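Beta-lactamase Rm3 (Uncultured bacterium, PDB 5IQK) is a subclass B3 metallo-beta-lactamase that hydrolyses the beta-lactam ring of antibiotics at a zinc-dependent active site. Local coordinates at residues 66-78 against 89-103. Sequence-based numbering, arbitrary orientation.
With ZN (zinc ion), chain C.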
loop_
_atom_site.group_PDB
_atom_site.type_symbol
_atom_site.label_atom_id
_atom_site.label_comp_id
_atom_site.label_asym_id
_atom_site.label_seq_id
_atom_site.Cartn_x
_atom_site.Cartn_y
_atom_site.Cartn_z
ATOM N N ARG A 66 -2.195 2.498 -20.244
ATOM C CA ARG A 66 -3.601 2.895 -20.184
ATOM C C ARG A 66 -4.334 2.254 -19.009
ATOM O O ARG A 66 -4.124 1.082 -18.710
ATOM C CB ARG A 66 -4.331 2.533 -21.474
ATOM C CG ARG A 66 -3.673 3.054 -22.740
ATOM C CD ARG A 66 -4.343 2.478 -23.964
ATOM N NE ARG A 66 -5.733 2.916 -24.070
ATOM C CZ ARG A 66 -6.744 2.122 -24.413
ATOM N NH1 ARG A 66 -6.520 0.846 -24.711
ATOM N NH2 ARG A 66 -7.976 2.612 -24.485
ATOM N N ILE A 67 -5.203 3.030 -18.365
ATOM C CA ILE A 67 -6.009 2.532 -17.252
ATOM C C ILE A 67 -6.916 1.417 -17.768
ATOM O O ILE A 67 -7.256 0.490 -17.042
ATOM C CB ILE A 67 -6.853 3.659 -16.604
ATOM C CG1 ILE A 67 -7.603 3.140 -15.367
ATOM C CG2 ILE A 67 -7.814 4.275 -17.614
ATOM C CD1 ILE A 67 -6.685 2.646 -14.286
ATOM N N GLU A 68 -7.252 1.485 -19.057
ATOM C CA GLU A 68 -8.124 0.499 -19.674
ATOM C C GLU A 68 -7.462 -0.873 -19.713
ATOM O O GLU A 68 -8.132 -1.888 -19.889
ATOM C CB GLU A 68 -8.506 0.939 -21.099
ATOM C CG GLU A 68 -9.430 2.146 -21.157
ATOM C CD GLU A 68 -8.683 3.472 -21.088
ATOM O OE1 GLU A 68 -7.430 3.461 -21.059
ATOM O OE2 GLU A 68 -9.351 4.526 -21.050
ATOM N N ASP A 69 -6.142 -0.902 -19.570
ATOM C CA ASP A 69 -5.405 -2.159 -19.645
ATOM C C ASP A 69 -5.110 -2.743 -18.267
ATOM O O ASP A 69 -4.517 -3.813 -18.153
ATOM C CB ASP A 69 -4.108 -1.966 -20.424
ATOM C CG ASP A 69 -4.362 -1.691 -21.899
ATOM O OD1 ASP A 69 -5.360 -2.216 -22.433
ATOM O OD2 ASP A 69 -3.572 -0.955 -22.518
ATOM N N VAL A 70 -5.504 -2.026 -17.221
ATOM C CA VAL A 70 -5.402 -2.562 -15.871
ATOM C C VAL A 70 -6.459 -3.638 -15.680
ATOM O O VAL A 70 -7.644 -3.382 -15.846
ATOM C CB VAL A 70 -5.564 -1.452 -14.818
ATOM C CG1 VAL A 70 -5.757 -2.051 -13.413
ATOM C CG2 VAL A 70 -4.363 -0.539 -14.853
ATOM N N LYS A 71 -6.039 -4.845 -15.331
ATOM C CA LYS A 71 -6.993 -5.945 -15.227
ATOM C C LYS A 71 -7.189 -6.417 -13.791
ATOM O O LYS A 71 -8.106 -7.179 -13.505
ATOM C CB LYS A 71 -6.552 -7.091 -16.125
ATOM C CG LYS A 71 -6.579 -6.658 -17.596
ATOM C CD LYS A 71 -6.492 -7.791 -18.581
ATOM C CE LYS A 71 -6.407 -7.227 -19.997
ATOM N NZ LYS A 71 -7.276 -6.022 -20.155
ATOM N N LEU A 72 -6.335 -5.947 -12.891
ATOM C CA LEU A 72 -6.469 -6.269 -11.471
ATOM C C LEU A 72 -5.958 -5.115 -10.629
ATOM O O LEU A 72 -4.887 -4.581 -10.898
ATOM C CB LEU A 72 -5.698 -7.540 -11.128
ATOM C CG LEU A 72 -5.709 -8.031 -9.676
ATOM C CD1 LEU A 72 -7.115 -8.353 -9.181
ATOM C CD2 LEU A 72 -4.792 -9.224 -9.529
ATOM N N ILE A 73 -6.734 -4.733 -9.620
ATOM C CA ILE A 73 -6.344 -3.687 -8.681
ATOM C C ILE A 73 -6.226 -4.296 -7.284
ATOM O O ILE A 73 -7.140 -4.995 -6.839
ATOM C CB ILE A 73 -7.368 -2.541 -8.648
ATOM C CG1 ILE A 73 -7.540 -1.943 -10.049
ATOM C CG2 ILE A 73 -6.964 -1.488 -7.612
ATOM C CD1 ILE A 73 -8.674 -0.952 -10.147
ATOM N N LEU A 74 -5.101 -4.053 -6.618
ATOM C CA LEU A 74 -4.862 -4.587 -5.278
ATOM C C LEU A 74 -4.929 -3.489 -4.228
ATOM O O LEU A 74 -4.553 -2.355 -4.479
ATOM C CB LEU A 74 -3.505 -5.271 -5.200
ATOM C CG LEU A 74 -3.278 -6.274 -6.340
ATOM C CD1 LEU A 74 -1.901 -6.898 -6.236
ATOM C CD2 LEU A 74 -4.365 -7.336 -6.371
ATOM N N ASN A 75 -5.410 -3.848 -3.045
ATOM C CA ASN A 75 -5.496 -2.920 -1.929
ATOM C C ASN A 75 -4.538 -3.321 -0.807
ATOM O O ASN A 75 -4.283 -4.509 -0.593
ATOM C CB ASN A 75 -6.935 -2.863 -1.404
ATOM C CG ASN A 75 -7.060 -2.051 -0.124
ATOM O OD1 ASN A 75 -7.405 -2.586 0.934
ATOM N ND2 ASN A 75 -6.750 -0.764 -0.208
ATOM N N SER A 76 -3.998 -2.331 -0.104
ATOM C CA SER A 76 -3.192 -2.588 1.080
ATOM C C SER A 76 -4.090 -2.584 2.324
ATOM O O SER A 76 -4.228 -3.603 3.003
ATOM C CB SER A 76 -2.083 -1.549 1.218
ATOM O OG SER A 76 -2.628 -0.242 1.212
ATOM N N HIS A 77 -4.720 -1.448 2.612
ATOM C CA HIS A 77 -5.734 -1.424 3.682
ATOM C C HIS A 77 -6.832 -0.393 3.414
ATOM O O HIS A 77 -6.733 0.422 2.491
ATOM C CB HIS A 77 -5.091 -1.203 5.064
ATOM C CG HIS A 77 -4.457 0.145 5.279
ATOM N ND1 HIS A 77 -3.202 0.462 4.803
ATOM C CD2 HIS A 77 -4.857 1.218 6.013
ATOM C CE1 HIS A 77 -2.879 1.687 5.186
ATOM N NE2 HIS A 77 -3.865 2.168 5.917
ATOM N N GLY A 78 -7.873 -0.432 4.243
ATOM C CA GLY A 78 -9.136 0.224 3.949
ATOM C C GLY A 78 -9.271 1.695 4.303
ATOM O O GLY A 78 -10.347 2.272 4.168
ATOM N N LEU A 89 -10.945 4.185 -10.117
ATOM C CA LEU A 89 -10.004 3.357 -10.853
ATOM C C LEU A 89 -10.701 2.109 -11.387
ATOM O O LEU A 89 -10.477 1.701 -12.538
ATOM C CB LEU A 89 -8.814 2.980 -9.975
ATOM C CG LEU A 89 -7.933 4.170 -9.593
ATOM C CD1 LEU A 89 -6.919 3.774 -8.540
ATOM C CD2 LEU A 89 -7.240 4.746 -10.843
ATOM N N GLN A 90 -11.572 1.525 -10.572
ATOM C CA GLN A 90 -12.356 0.374 -11.016
ATOM C C GLN A 90 -13.275 0.729 -12.178
ATOM O O GLN A 90 -13.331 0.006 -13.169
ATOM C CB GLN A 90 -13.178 -0.194 -9.865
ATOM C CG GLN A 90 -14.203 -1.240 -10.286
ATOM C CD GLN A 90 -14.621 -2.103 -9.113
ATOM O OE1 GLN A 90 -15.565 -1.772 -8.393
ATOM N NE2 GLN A 90 -13.928 -3.221 -8.920
ATOM N N ARG A 91 -13.984 1.846 -12.070
ATOM C CA ARG A 91 -14.887 2.258 -13.140
ATOM C C ARG A 91 -14.151 2.476 -14.455
ATOM O O ARG A 91 -14.656 2.118 -15.520
ATOM C CB ARG A 91 -15.636 3.531 -12.760
ATOM C CG ARG A 91 -16.850 3.304 -11.883
ATOM C CD ARG A 91 -17.739 4.538 -11.870
ATOM N NE ARG A 91 -16.996 5.749 -11.521
ATOM C CZ ARG A 91 -16.776 6.157 -10.274
ATOM N NH1 ARG A 91 -17.231 5.441 -9.255
ATOM N NH2 ARG A 91 -16.094 7.272 -10.044
ATOM N N ARG A 92 -12.951 3.045 -14.381
ATOM C CA ARG A 92 -12.202 3.393 -15.592
ATOM C C ARG A 92 -11.488 2.184 -16.204
ATOM O O ARG A 92 -11.142 2.193 -17.386
ATOM C CB ARG A 92 -11.184 4.500 -15.291
ATOM C CG ARG A 92 -11.793 5.881 -15.000
ATOM C CD ARG A 92 -12.323 6.539 -16.272
ATOM N NE ARG A 92 -11.264 6.771 -17.252
ATOM C CZ ARG A 92 -10.476 7.842 -17.264
ATOM N NH1 ARG A 92 -10.639 8.801 -16.365
ATOM N NH2 ARG A 92 -9.532 7.961 -18.183
ATOM N N SER A 93 -11.247 1.153 -15.399
ATOM C CA SER A 93 -10.539 -0.031 -15.881
ATOM C C SER A 93 -11.450 -1.242 -16.055
ATOM O O SER A 93 -11.146 -2.152 -16.839
ATOM C CB SER A 93 -9.397 -0.379 -14.930
ATOM O OG SER A 93 -9.899 -0.736 -13.654
ATOM N N ASN A 94 -12.553 -1.242 -15.310
ATOM C CA ASN A 94 -13.461 -2.377 -15.219
ATOM C C ASN A 94 -12.741 -3.579 -14.599
ATOM O O ASN A 94 -13.117 -4.725 -14.821
ATOM C CB ASN A 94 -14.041 -2.722 -16.602
ATOM C CG ASN A 94 -15.316 -3.527 -16.515
ATOM O OD1 ASN A 94 -16.012 -3.494 -15.502
ATOM N ND2 ASN A 94 -15.638 -4.248 -17.584
ATOM N N ALA A 95 -11.715 -3.297 -13.799
ATOM C CA ALA A 95 -10.941 -4.333 -13.122
ATOM C C ALA A 95 -11.561 -4.718 -11.788
ATOM O O ALA A 95 -12.194 -3.894 -11.129
ATOM C CB ALA A 95 -9.500 -3.867 -12.903
ATOM N N LEU A 96 -11.374 -5.972 -11.386
ATOM C CA LEU A 96 -11.731 -6.381 -10.030
ATOM C C LEU A 96 -10.729 -5.839 -9.027
ATOM O O LEU A 96 -9.566 -5.629 -9.367
ATOM C CB LEU A 96 -11.803 -7.898 -9.914
ATOM C CG LEU A 96 -12.989 -8.512 -10.646
ATOM C CD1 LEU A 96 -12.771 -9.997 -10.859
ATOM C CD2 LEU A 96 -14.257 -8.241 -9.848
ATOM N N VAL A 97 -11.189 -5.616 -7.796
ATOM C CA VAL A 97 -10.323 -5.168 -6.714
ATOM C C VAL A 97 -10.121 -6.295 -5.698
ATOM O O VAL A 97 -11.088 -6.901 -5.235
ATOM C CB VAL A 97 -10.902 -3.924 -5.993
ATOM C CG1 VAL A 97 -10.130 -3.633 -4.740
ATOM C CG2 VAL A 97 -10.889 -2.710 -6.919
ATOM N N ALA A 98 -8.871 -6.581 -5.353
ATOM C CA ALA A 98 -8.599 -7.600 -4.344
ATOM C C ALA A 98 -8.185 -6.946 -3.027
ATOM O O ALA A 98 -7.333 -6.058 -3.001
ATOM C CB ALA A 98 -7.523 -8.563 -4.824
ATOM N N ALA A 99 -8.798 -7.397 -1.943
ATOM C CA ALA A 99 -8.529 -6.853 -0.618
ATOM C C ALA A 99 -8.756 -7.933 0.414
ATOM O O ALA A 99 -9.435 -8.924 0.134
ATOM C CB ALA A 99 -9.408 -5.658 -0.338
ATOM N N SER A 100 -8.217 -7.739 1.613
ATOM C CA SER A 100 -8.432 -8.702 2.696
ATOM C C SER A 100 -9.910 -8.749 3.075
ATOM O O SER A 100 -10.658 -7.811 2.803
ATOM C CB SER A 100 -7.592 -8.332 3.922
ATOM O OG SER A 100 -8.080 -7.143 4.522
ATOM N N PRO A 101 -10.340 -9.847 3.707
ATOM C CA PRO A 101 -11.729 -9.922 4.170
ATOM C C PRO A 101 -12.095 -8.714 5.030
ATOM O O PRO A 101 -13.167 -8.134 4.850
ATOM C CB PRO A 101 -11.748 -11.217 4.977
ATOM C CG PRO A 101 -10.739 -12.068 4.277
ATOM C CD PRO A 101 -9.637 -11.133 3.863
ATOM N N SER A 102 -11.192 -8.302 5.906
ATOM C CA SER A 102 -11.483 -7.157 6.774
ATOM C C SER A 102 -11.494 -5.833 5.987
ATOM O O SER A 102 -12.422 -5.041 6.127
ATOM C CB SER A 102 -10.489 -7.086 7.928
ATOM O OG SER A 102 -10.674 -5.887 8.666
ATOM N N ALA A 103 -10.477 -5.592 5.165
ATOM C CA ALA A 103 -10.434 -4.359 4.376
ATOM C C ALA A 103 -11.625 -4.283 3.412
ATOM O O ALA A 103 -12.166 -3.208 3.156
ATOM C CB ALA A 103 -9.110 -4.251 3.601
HETATM ZN ZN ZN C . -3.857 3.780 7.216
HETATM O O HOH W 1 -11.648 4.651 -18.786
HETATM O O HOH W 2 -9.940 -4.369 -16.977
HETATM O O HOH W 3 -6.600 -5.277 1.698
HETATM O O HOH W 4 -1.401 4.292 6.640
HETATM O O HOH W 5 -3.390 5.514 6.601
#
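Ser93 presses its CB against the carbonyl oxygen of Ile67, only 3.1 Å away, while its hydroxyl turns back into its own helix. With chi1 at 64°, OG sits between the backbone N and the carbonyl carbon, where it donates to Leu89 O (2.7 Å); the bond it accepts from Ala95 N makes an ST turn where the chain leaves the helix through Asn94. The CD1 of Ile73 packs on this same OG and on Leu89 CB, and its CG1 meets Ala95 CB. Beside it, Ile67 CD1 meets Leu89 CD2, the two side chains crossing at about a right angle. Strands 70-74 and 96-99 run parallel, paired at Ile73-Val97 and Leu74-Ala98; their connection, with zinc ligands and helices 80-83 and 86-93, makes a beta-alpha-beta crossover of the metallo-beta-lactamase alpha-beta/beta-alpha fold. Ile73 spends both N and O on strand 96-99, bonding Leu96 O and Ala98 N, and Asn75 N to Ala98 O (2.9 Å) continues the ladder. On the face carrying Leu74 and Ala98, Leu74 CD2 touches Ala98 CB at 3.7 Å, and Phe140 of strand 139-142 also packs on Ala98. Past the strand end, Asn75 lays OD1 against Ala103 CB, and ND2 donates a hydrogen bond to His77 O from above that carbonyl's plane, fixing the amide's rotation. His77 NE2 binds zinc at 2.1 Å, alongside His79 and His155, while its ND1 is hydrogen-bonded to Asp179.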